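PDB 3PPE: cadherin-5 from Gallus gallus, which mediates calcium-dependent, homophilic adhesion between endothelial cells and helps couple actin fibres to their junctions. Local coordinates for residues I103-F109 and K125-E129; A137-T141 and K183-G187. One frame throughout, in Å; residues are numbered along the deposited sequence.

Interaction 1. Residues I103-F109 and K125-E129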
ATOM      1  N   ILE A 103      -8.379  28.988   6.283  1.00 13.42           N
ATOM      2  CA  ILE A 103      -9.315  30.012   5.795  1.00 14.30           C
ATOM      3  C   ILE A 103      -9.919  30.720   6.995  1.00 13.74           C
ATOM      4  O   ILE A 103     -10.340  30.085   7.956  1.00 13.05           O
ATOM      5  CB  ILE A 103     -10.441  29.414   4.882  1.00 16.03           C
ATOM      6  CG1 ILE A 103      -9.855  28.760   3.615  1.00 16.30           C
ATOM      7  CG2 ILE A 103     -11.444  30.491   4.424  1.00 16.21           C
ATOM      8  CD1 ILE A 103     -10.710  27.615   3.151  1.00 19.37           C
ATOM      9  N   PHE A 104      -9.941  32.050   6.965  1.00 12.45           N
ATOM     10  CA  PHE A 104     -10.481  32.782   8.110  1.00 12.45           C
ATOM     11  C   PHE A 104     -11.928  32.442   8.381  1.00 13.03           C
ATOM     12  O   PHE A 104     -12.628  32.008   7.471  1.00 14.23           O
ATOM     13  CB  PHE A 104     -10.242  34.267   7.946  1.00 11.41           C
ATOM     14  CG  PHE A 104      -8.836  34.653   8.298  1.00 12.09           C
ATOM     15  CD1 PHE A 104      -7.872  34.782   7.306  1.00 10.45           C
ATOM     16  CD2 PHE A 104      -8.469  34.821   9.642  1.00 11.43           C
ATOM     17  CE1 PHE A 104      -6.535  35.146   7.633  1.00 10.99           C
ATOM     18  CE2 PHE A 104      -7.139  35.151   9.977  1.00 14.01           C
ATOM     19  CZ  PHE A 104      -6.185  35.321   8.946  1.00 10.10           C
ATOM     20  N   VAL A 105     -12.383  32.637   9.616  1.00 12.73           N
ATOM     21  CA  VAL A 105     -13.771  32.313   9.954  1.00 13.45           C
ATOM     22  C   VAL A 105     -14.759  33.459   9.650  1.00 13.48           C
ATOM     23  O   VAL A 105     -15.955  33.235   9.658  1.00 13.70           O
ATOM     24  CB  VAL A 105     -13.951  31.799  11.413  1.00 14.35           C
ATOM     25  CG1 VAL A 105     -13.142  30.520  11.656  1.00 15.55           C
ATOM     26  CG2 VAL A 105     -13.590  32.881  12.440  1.00 14.21           C
ATOM     27  N   GLN A 106     -14.247  34.652   9.350  1.00 13.72           N
ATOM     28  CA  GLN A 106     -15.053  35.843   9.024  1.00 14.83           C
ATOM     29  C   GLN A 106     -14.223  36.610   8.017  1.00 14.87           C
ATOM     30  O   GLN A 106     -12.999  36.608   8.095  1.00 13.96           O
ATOM     31  CB  GLN A 106     -15.252  36.814  10.228  1.00 14.46           C
ATOM     32  CG  GLN A 106     -15.877  36.201  11.455  1.00 16.89           C
ATOM     33  CD  GLN A 106     -15.857  37.065  12.673  1.00 15.71           C
ATOM     34  OE1 GLN A 106     -15.783  38.329  12.611  1.00 21.11           O
ATOM     35  NE2 GLN A 106     -15.962  36.413  13.803  1.00 18.01           N
ATOM     36  N   LYS A 107     -14.905  37.287   7.105  1.00 14.68           N
ATOM     37  CA  LYS A 107     -14.276  38.231   6.186  1.00 15.57           C
ATOM     38  C   LYS A 107     -13.645  39.452   6.888  1.00 15.40           C
ATOM     39  O   LYS A 107     -12.551  39.884   6.524  1.00 15.98           O
ATOM     40  CB  LYS A 107     -15.350  38.740   5.229  1.00 15.72           C
ATOM     41  CG  LYS A 107     -14.782  39.535   4.051  1.00 19.67           C
ATOM     42  CD  LYS A 107     -14.061  38.620   3.035  1.00 20.24           C
ATOM     43  CE  LYS A 107     -14.003  39.327   1.679  1.00 26.84           C
ATOM     44  NZ  LYS A 107     -12.980  38.711   0.767  1.00 30.13           N
ATOM     45  N   ILE A 108     -14.387  40.020   7.848  1.00 14.72           N
ATOM     46  CA  ILE A 108     -13.997  41.166   8.634  1.00 14.74           C
ATOM     47  C   ILE A 108     -14.148  40.854  10.143  1.00 14.31           C
ATOM     48  O   ILE A 108     -15.214  40.420  10.625  1.00 14.10           O
ATOM     49  CB  ILE A 108     -14.814  42.431   8.236  1.00 16.14           C
ATOM     50  CG1 ILE A 108     -14.671  42.745   6.719  1.00 14.60           C
ATOM     51  CG2 ILE A 108     -14.415  43.631   9.105  1.00 15.08           C
ATOM     52  CD1 ILE A 108     -15.503  43.965   6.273  1.00 17.22           C
ATOM     53  N   PHE A 109     -13.041  41.020  10.866  1.00 13.40           N
ATOM     54  CA  PHE A 109     -13.030  41.050  12.323  1.00 13.80           C
ATOM     55  C   PHE A 109     -12.989  42.490  12.850  1.00 14.46           C
ATOM     56  O   PHE A 109     -12.474  43.392  12.204  1.00 15.27           O
ATOM     57  CB  PHE A 109     -11.817  40.280  12.871  1.00 13.29           C
ATOM     58  CG  PHE A 109     -11.724  38.845  12.403  1.00 12.29           C
ATOM     59  CD1 PHE A 109     -11.141  38.525  11.160  1.00 11.66           C
ATOM     60  CD2 PHE A 109     -12.168  37.817  13.226  1.00  9.41           C
ATOM     61  CE1 PHE A 109     -11.037  37.166  10.748  1.00 10.45           C
ATOM     62  CE2 PHE A 109     -12.031  36.502  12.851  1.00 12.55           C
ATOM     63  CZ  PHE A 109     -11.489  36.160  11.613  1.00 10.58           C
ATOM     64  N   LYS A 125      -8.711  38.725  18.724  1.00 13.42           N
ATOM     65  CA  LYS A 125      -8.156  37.485  18.212  1.00 13.75           C
ATOM     66  C   LYS A 125      -8.782  37.219  16.852  1.00 13.17           C
ATOM     67  O   LYS A 125      -9.987  37.387  16.680  1.00 13.62           O
ATOM     68  CB  LYS A 125      -8.442  36.290  19.132  1.00 13.81           C
ATOM     69  CG  LYS A 125      -7.638  35.019  18.717  1.00 14.09           C
ATOM     70  CD  LYS A 125      -8.096  33.775  19.434  1.00 14.38           C
ATOM     71  CE  LYS A 125      -7.367  32.505  18.933  1.00 15.71           C
ATOM     72  NZ  LYS A 125      -7.531  32.222  17.445  1.00 12.97           N
ATOM     73  N   VAL A 126      -7.967  36.843  15.877  1.00 11.89           N
ATOM     74  CA  VAL A 126      -8.494  36.358  14.595  1.00 10.75           C
ATOM     75  C   VAL A 126      -8.264  34.832  14.562  1.00 11.12           C
ATOM     76  O   VAL A 126      -7.406  34.319  15.300  1.00 11.82           O
ATOM     77  CB  VAL A 126      -7.885  37.107  13.334  1.00  9.76           C
ATOM     78  CG1 VAL A 126      -8.124  38.637  13.444  1.00  8.67           C
ATOM     79  CG2 VAL A 126      -6.363  36.825  13.104  1.00  9.58           C
ATOM     80  N   THR A 127      -8.999  34.121  13.719  1.00 11.17           N
ATOM     81  CA  THR A 127      -8.909  32.656  13.645  1.00 12.44           C
ATOM     82  C   THR A 127      -9.119  32.223  12.211  1.00 12.23           C
ATOM     83  O   THR A 127     -10.100  32.634  11.583  1.00 11.35           O
ATOM     84  CB  THR A 127     -10.025  31.988  14.510  1.00 12.74           C
ATOM     85  OG1 THR A 127      -9.964  32.498  15.830  1.00 12.84           O
ATOM     86  CG2 THR A 127      -9.889  30.418  14.576  1.00 12.39           C
ATOM     87  N   ALA A 128      -8.201  31.402  11.704  1.00 12.15           N
ATOM     88  CA  ALA A 128      -8.394  30.679  10.452  1.00 12.50           C
ATOM     89  C   ALA A 128      -8.367  29.174  10.739  1.00 13.62           C
ATOM     90  O   ALA A 128      -7.661  28.723  11.663  1.00 13.66           O
ATOM     91  CB  ALA A 128      -7.316  31.061   9.442  1.00 11.84           C
ATOM     92  N   GLU A 129      -9.173  28.405  10.004  1.00 14.11           N
ATOM     93  CA  GLU A 129      -9.263  26.957  10.221  1.00 15.85           C
ATOM     94  C   GLU A 129      -8.759  26.278   8.966  1.00 14.30           C
ATOM     95  O   GLU A 129      -8.978  26.745   7.855  1.00 12.66           O
ATOM     96  CB  GLU A 129     -10.703  26.488  10.506  1.00 16.36           C
ATOM     97  CG  GLU A 129     -11.422  27.226  11.620  1.00 19.02           C
ATOM     98  CD  GLU A 129     -12.904  26.882  11.674  1.00 21.89           C
ATOM     99  OE1 GLU A 129     -13.582  26.820  10.598  1.00 30.11           O
ATOM    100  OE2 GLU A 129     -13.402  26.665  12.802  1.00 31.63           O
TER

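Interaction 2. Residues A137-T141 and K183-G187. With CA (calcium ion), chain D.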
ATOM      1  N   ALA A 137       1.455  15.652  10.719  1.00 21.27           N
ATOM      2  CA  ALA A 137       2.574  16.541  11.010  1.00 20.32           C
ATOM      3  C   ALA A 137       2.274  17.856  10.297  1.00 18.36           C
ATOM      4  O   ALA A 137       2.591  18.020   9.119  1.00 17.53           O
ATOM      5  CB  ALA A 137       3.894  15.960  10.524  1.00 21.65           C
ATOM      6  N   GLY A 138       1.662  18.788  11.020  1.00 17.41           N
ATOM      7  CA  GLY A 138       1.714  20.191  10.655  1.00 14.70           C
ATOM      8  C   GLY A 138       0.622  20.577   9.676  1.00 14.20           C
ATOM      9  O   GLY A 138       0.466  21.750   9.336  1.00 13.27           O
ATOM     10  N   HIS A 139      -0.138  19.586   9.224  1.00 12.43           N
ATOM     11  CA  HIS A 139      -1.017  19.758   8.074  1.00 11.33           C
ATOM     12  C   HIS A 139      -2.090  20.806   8.354  1.00 10.18           C
ATOM     13  O   HIS A 139      -2.516  21.528   7.452  1.00  9.60           O
ATOM     14  CB  HIS A 139      -1.669  18.427   7.694  1.00 10.09           C
ATOM     15  CG  HIS A 139      -0.769  17.513   6.922  1.00 11.51           C
ATOM     16  ND1 HIS A 139      -1.240  16.428   6.214  1.00 11.38           N
ATOM     17  CD2 HIS A 139       0.573  17.523   6.747  1.00 10.65           C
ATOM     18  CE1 HIS A 139      -0.227  15.809   5.636  1.00 12.43           C
ATOM     19  NE2 HIS A 139       0.885  16.452   5.944  1.00 13.91           N
ATOM     20  N   ALA A 140      -2.522  20.883   9.608  1.00 11.19           N
ATOM     21  CA  ALA A 140      -3.553  21.826  10.003  1.00 11.26           C
ATOM     22  C   ALA A 140      -2.966  22.800  11.036  1.00 12.86           C
ATOM     23  O   ALA A 140      -3.688  23.379  11.858  1.00 15.00           O
ATOM     24  CB  ALA A 140      -4.705  21.080  10.581  1.00 11.38           C
ATOM     25  N   THR A 141      -1.656  22.976  11.012  1.00 12.14           N
ATOM     26  CA  THR A 141      -1.005  23.909  11.886  1.00 12.89           C
ATOM     27  C   THR A 141      -1.106  25.297  11.230  1.00 13.92           C
ATOM     28  O   THR A 141      -0.556  25.501  10.149  1.00 16.02           O
ATOM     29  CB  THR A 141       0.489  23.561  12.051  1.00 13.15           C
ATOM     30  OG1 THR A 141       0.616  22.286  12.686  1.00 11.93           O
ATOM     31  CG2 THR A 141       1.181  24.583  12.945  1.00 13.82           C
ATOM     32  N   LYS A 183      -1.607  30.777   7.041  1.00 11.65           N
ATOM     33  CA  LYS A 183      -0.737  29.909   6.255  1.00 11.91           C
ATOM     34  C   LYS A 183      -0.213  28.748   7.094  1.00 10.37           C
ATOM     35  O   LYS A 183       0.481  28.953   8.090  1.00 11.19           O
ATOM     36  CB  LYS A 183       0.430  30.706   5.672  1.00 12.46           C
ATOM     37  CG  LYS A 183       1.529  29.846   5.069  1.00 15.96           C
ATOM     38  CD  LYS A 183       2.523  30.690   4.286  1.00 15.10           C
ATOM     39  CE  LYS A 183       3.230  31.689   5.186  1.00 21.54           C
ATOM     40  NZ  LYS A 183       4.515  31.151   5.712  1.00 24.89           N
ATOM     41  N   ASP A 184      -0.549  27.529   6.684  1.00  9.28           N
ATOM     42  CA  ASP A 184      -0.191  26.339   7.445  1.00 10.06           C
ATOM     43  C   ASP A 184       1.311  26.082   7.393  1.00  9.92           C
ATOM     44  O   ASP A 184       2.012  26.611   6.530  1.00  9.21           O
ATOM     45  CB  ASP A 184      -0.953  25.119   6.923  1.00  8.61           C
ATOM     46  CG  ASP A 184      -0.400  24.607   5.607  1.00 11.66           C
ATOM     47  OD1 ASP A 184      -1.116  23.856   4.911  1.00 11.71           O
ATOM     48  OD2 ASP A 184       0.751  24.955   5.269  1.00 12.55           O
ATOM     49  N   ALA A 185       1.799  25.266   8.321  1.00  9.84           N
ATOM     50  CA  ALA A 185       3.222  25.229   8.638  1.00 11.47           C
ATOM     51  C   ALA A 185       4.035  24.701   7.462  1.00 11.88           C
ATOM     52  O   ALA A 185       5.259  24.826   7.434  1.00 12.35           O
ATOM     53  CB  ALA A 185       3.469  24.384   9.878  1.00  9.84           C
ATOM     54  N   LEU A 186       3.346  24.109   6.491  1.00 12.65           N
ATOM     55  CA  LEU A 186       4.000  23.585   5.297  1.00 14.15           C
ATOM     56  C   LEU A 186       3.953  24.594   4.155  1.00 15.25           C
ATOM     57  O   LEU A 186       4.527  24.368   3.090  1.00 14.85           O
ATOM     58  CB  LEU A 186       3.350  22.270   4.864  1.00 13.83           C
ATOM     59  CG  LEU A 186       3.671  21.041   5.717  1.00 13.90           C
ATOM     60  CD1 LEU A 186       2.859  21.053   7.004  1.00 11.05           C
ATOM     61  CD2 LEU A 186       3.421  19.762   4.933  1.00 15.90           C
ATOM     62  N   GLY A 187       3.266  25.708   4.384  1.00 16.19           N
ATOM     63  CA  GLY A 187       3.418  26.884   3.548  1.00 16.64           C
ATOM     64  C   GLY A 187       2.193  27.149   2.693  1.00 17.14           C
ATOM     65  O   GLY A 187       2.189  28.059   1.863  1.00 17.54           O
TER
HETATM   66 CA    CA D 402      -3.258  22.473   5.504  1.00 11.18          CA

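Interaction 1. Residues I103-F109 and K125-E129
Ile103 and Phe104 pair antiparallel with Glu129 and Ala128 at the edge of one sheet of the second cadherin domain, a β-sandwich whose first strand is split: after a bend at 105-107, strand 108-114 crosses to the other sheet beside strand 194-202. Two backbone bonds tie Ile103 to Glu129, N to O at 2.8 Å and O to N at 2.9 Å. Val105 N then reaches Thr127 O at 3.0 Å, just where the chain turns off. Inside the sandwich the two methyls of Val126 part company. With chi1 at -57°, CG1 lies beside the backbone N and sits over one face of the Phe109 ring, 3.9 Å from its centroid, while CG2 meets the rim of Phe104 at CE2 (3.6 Å). Ala128 CB covers a face of Phe104, 4.0 Å from the ring centre. Gln106 CB lies over the opposite face of Phe109; an alanine in place of Phe109 would probably open a gap between Gln106 CB and Val126 and leave Val126 CG1 without its aromatic partner. On the outer side, Val105 CG1 packs across the chain of Glu129, 3.6 Å from CD.

Interaction 2. Residues A137-T141 and K183-G187
The His139 imidazole and the isopropyl end of Leu186 meet at a slant, Leu186 CD2 coming to 4.1 Å from His139 CD2. Away from Leu186, ND1 of the same ring is hydrogen-bonded to Asp96. The other flat group, the Asp184 carboxylate, divides its two oxygens. Asp184 OD1 binds a calcium ion at 2.6 Å; its OD2 is hydrogen-bonded to Leu188 N and takes weaker bonds from Leu186 N (3.0 Å) and Gly187 N. Chi1 of 75° holds the carboxylate between the backbone N and the carbonyl carbon, which lets OD2 face the amides of the type I turn 184-187 while OD1 faces the metal. These bonds should fix the rotation of the carboxylate.

From the other segment it is a backbone atom that reaches the ion: His139 O, 2.3 Å away. It is presented by the type I turn 138-141, closed by Thr141 N to Gly138 O at 3.0 Å. Leu186 bears on the start of this turn, its CD1 lying 3.4 Å from Gly138 O. Gly138 has a positive phi (87°), and a β-carbon there would come tight against that same methyl. At the far end of the same turn, Thr141 CB and CG2 lie against Ala185 CB, each 3.8 Å away. Ala137, just before the turn, packs on Tyr51 of the second subunit.

Asn98, Asn100, Asp130 and Asp132 complete the coordination with five more oxygens, drawn from the interdomain linker and the second domain. This is the third calcium site of the EC1-EC2 junction, the kind of ion-filled joint that makes successive cadherin domains rigid with respect to one another.

How the interactions relate
Both interactions belong to the second cadherin domain, and they follow one another along the chain, with centres about 17 Å apart and nearest atoms about 6 Å apart. Strand 175-184 connects them: Phe104 and Ala128 of interaction 1 pack on Ala182, and two residues further on Asp184 of interaction 2 binds calcium. Interaction 1 also leads into the same site from two directions. Glu129 is followed directly by the ligand Asp130, their side chains about 6 Å apart, and Ile103 lies a similar distance from Asn100, side chain to side chain, and about 9 Å from a calcium ion. Interaction 1 thus ties together sandwich strands near the joint, while interaction 2 supplies two of the metal's ligands.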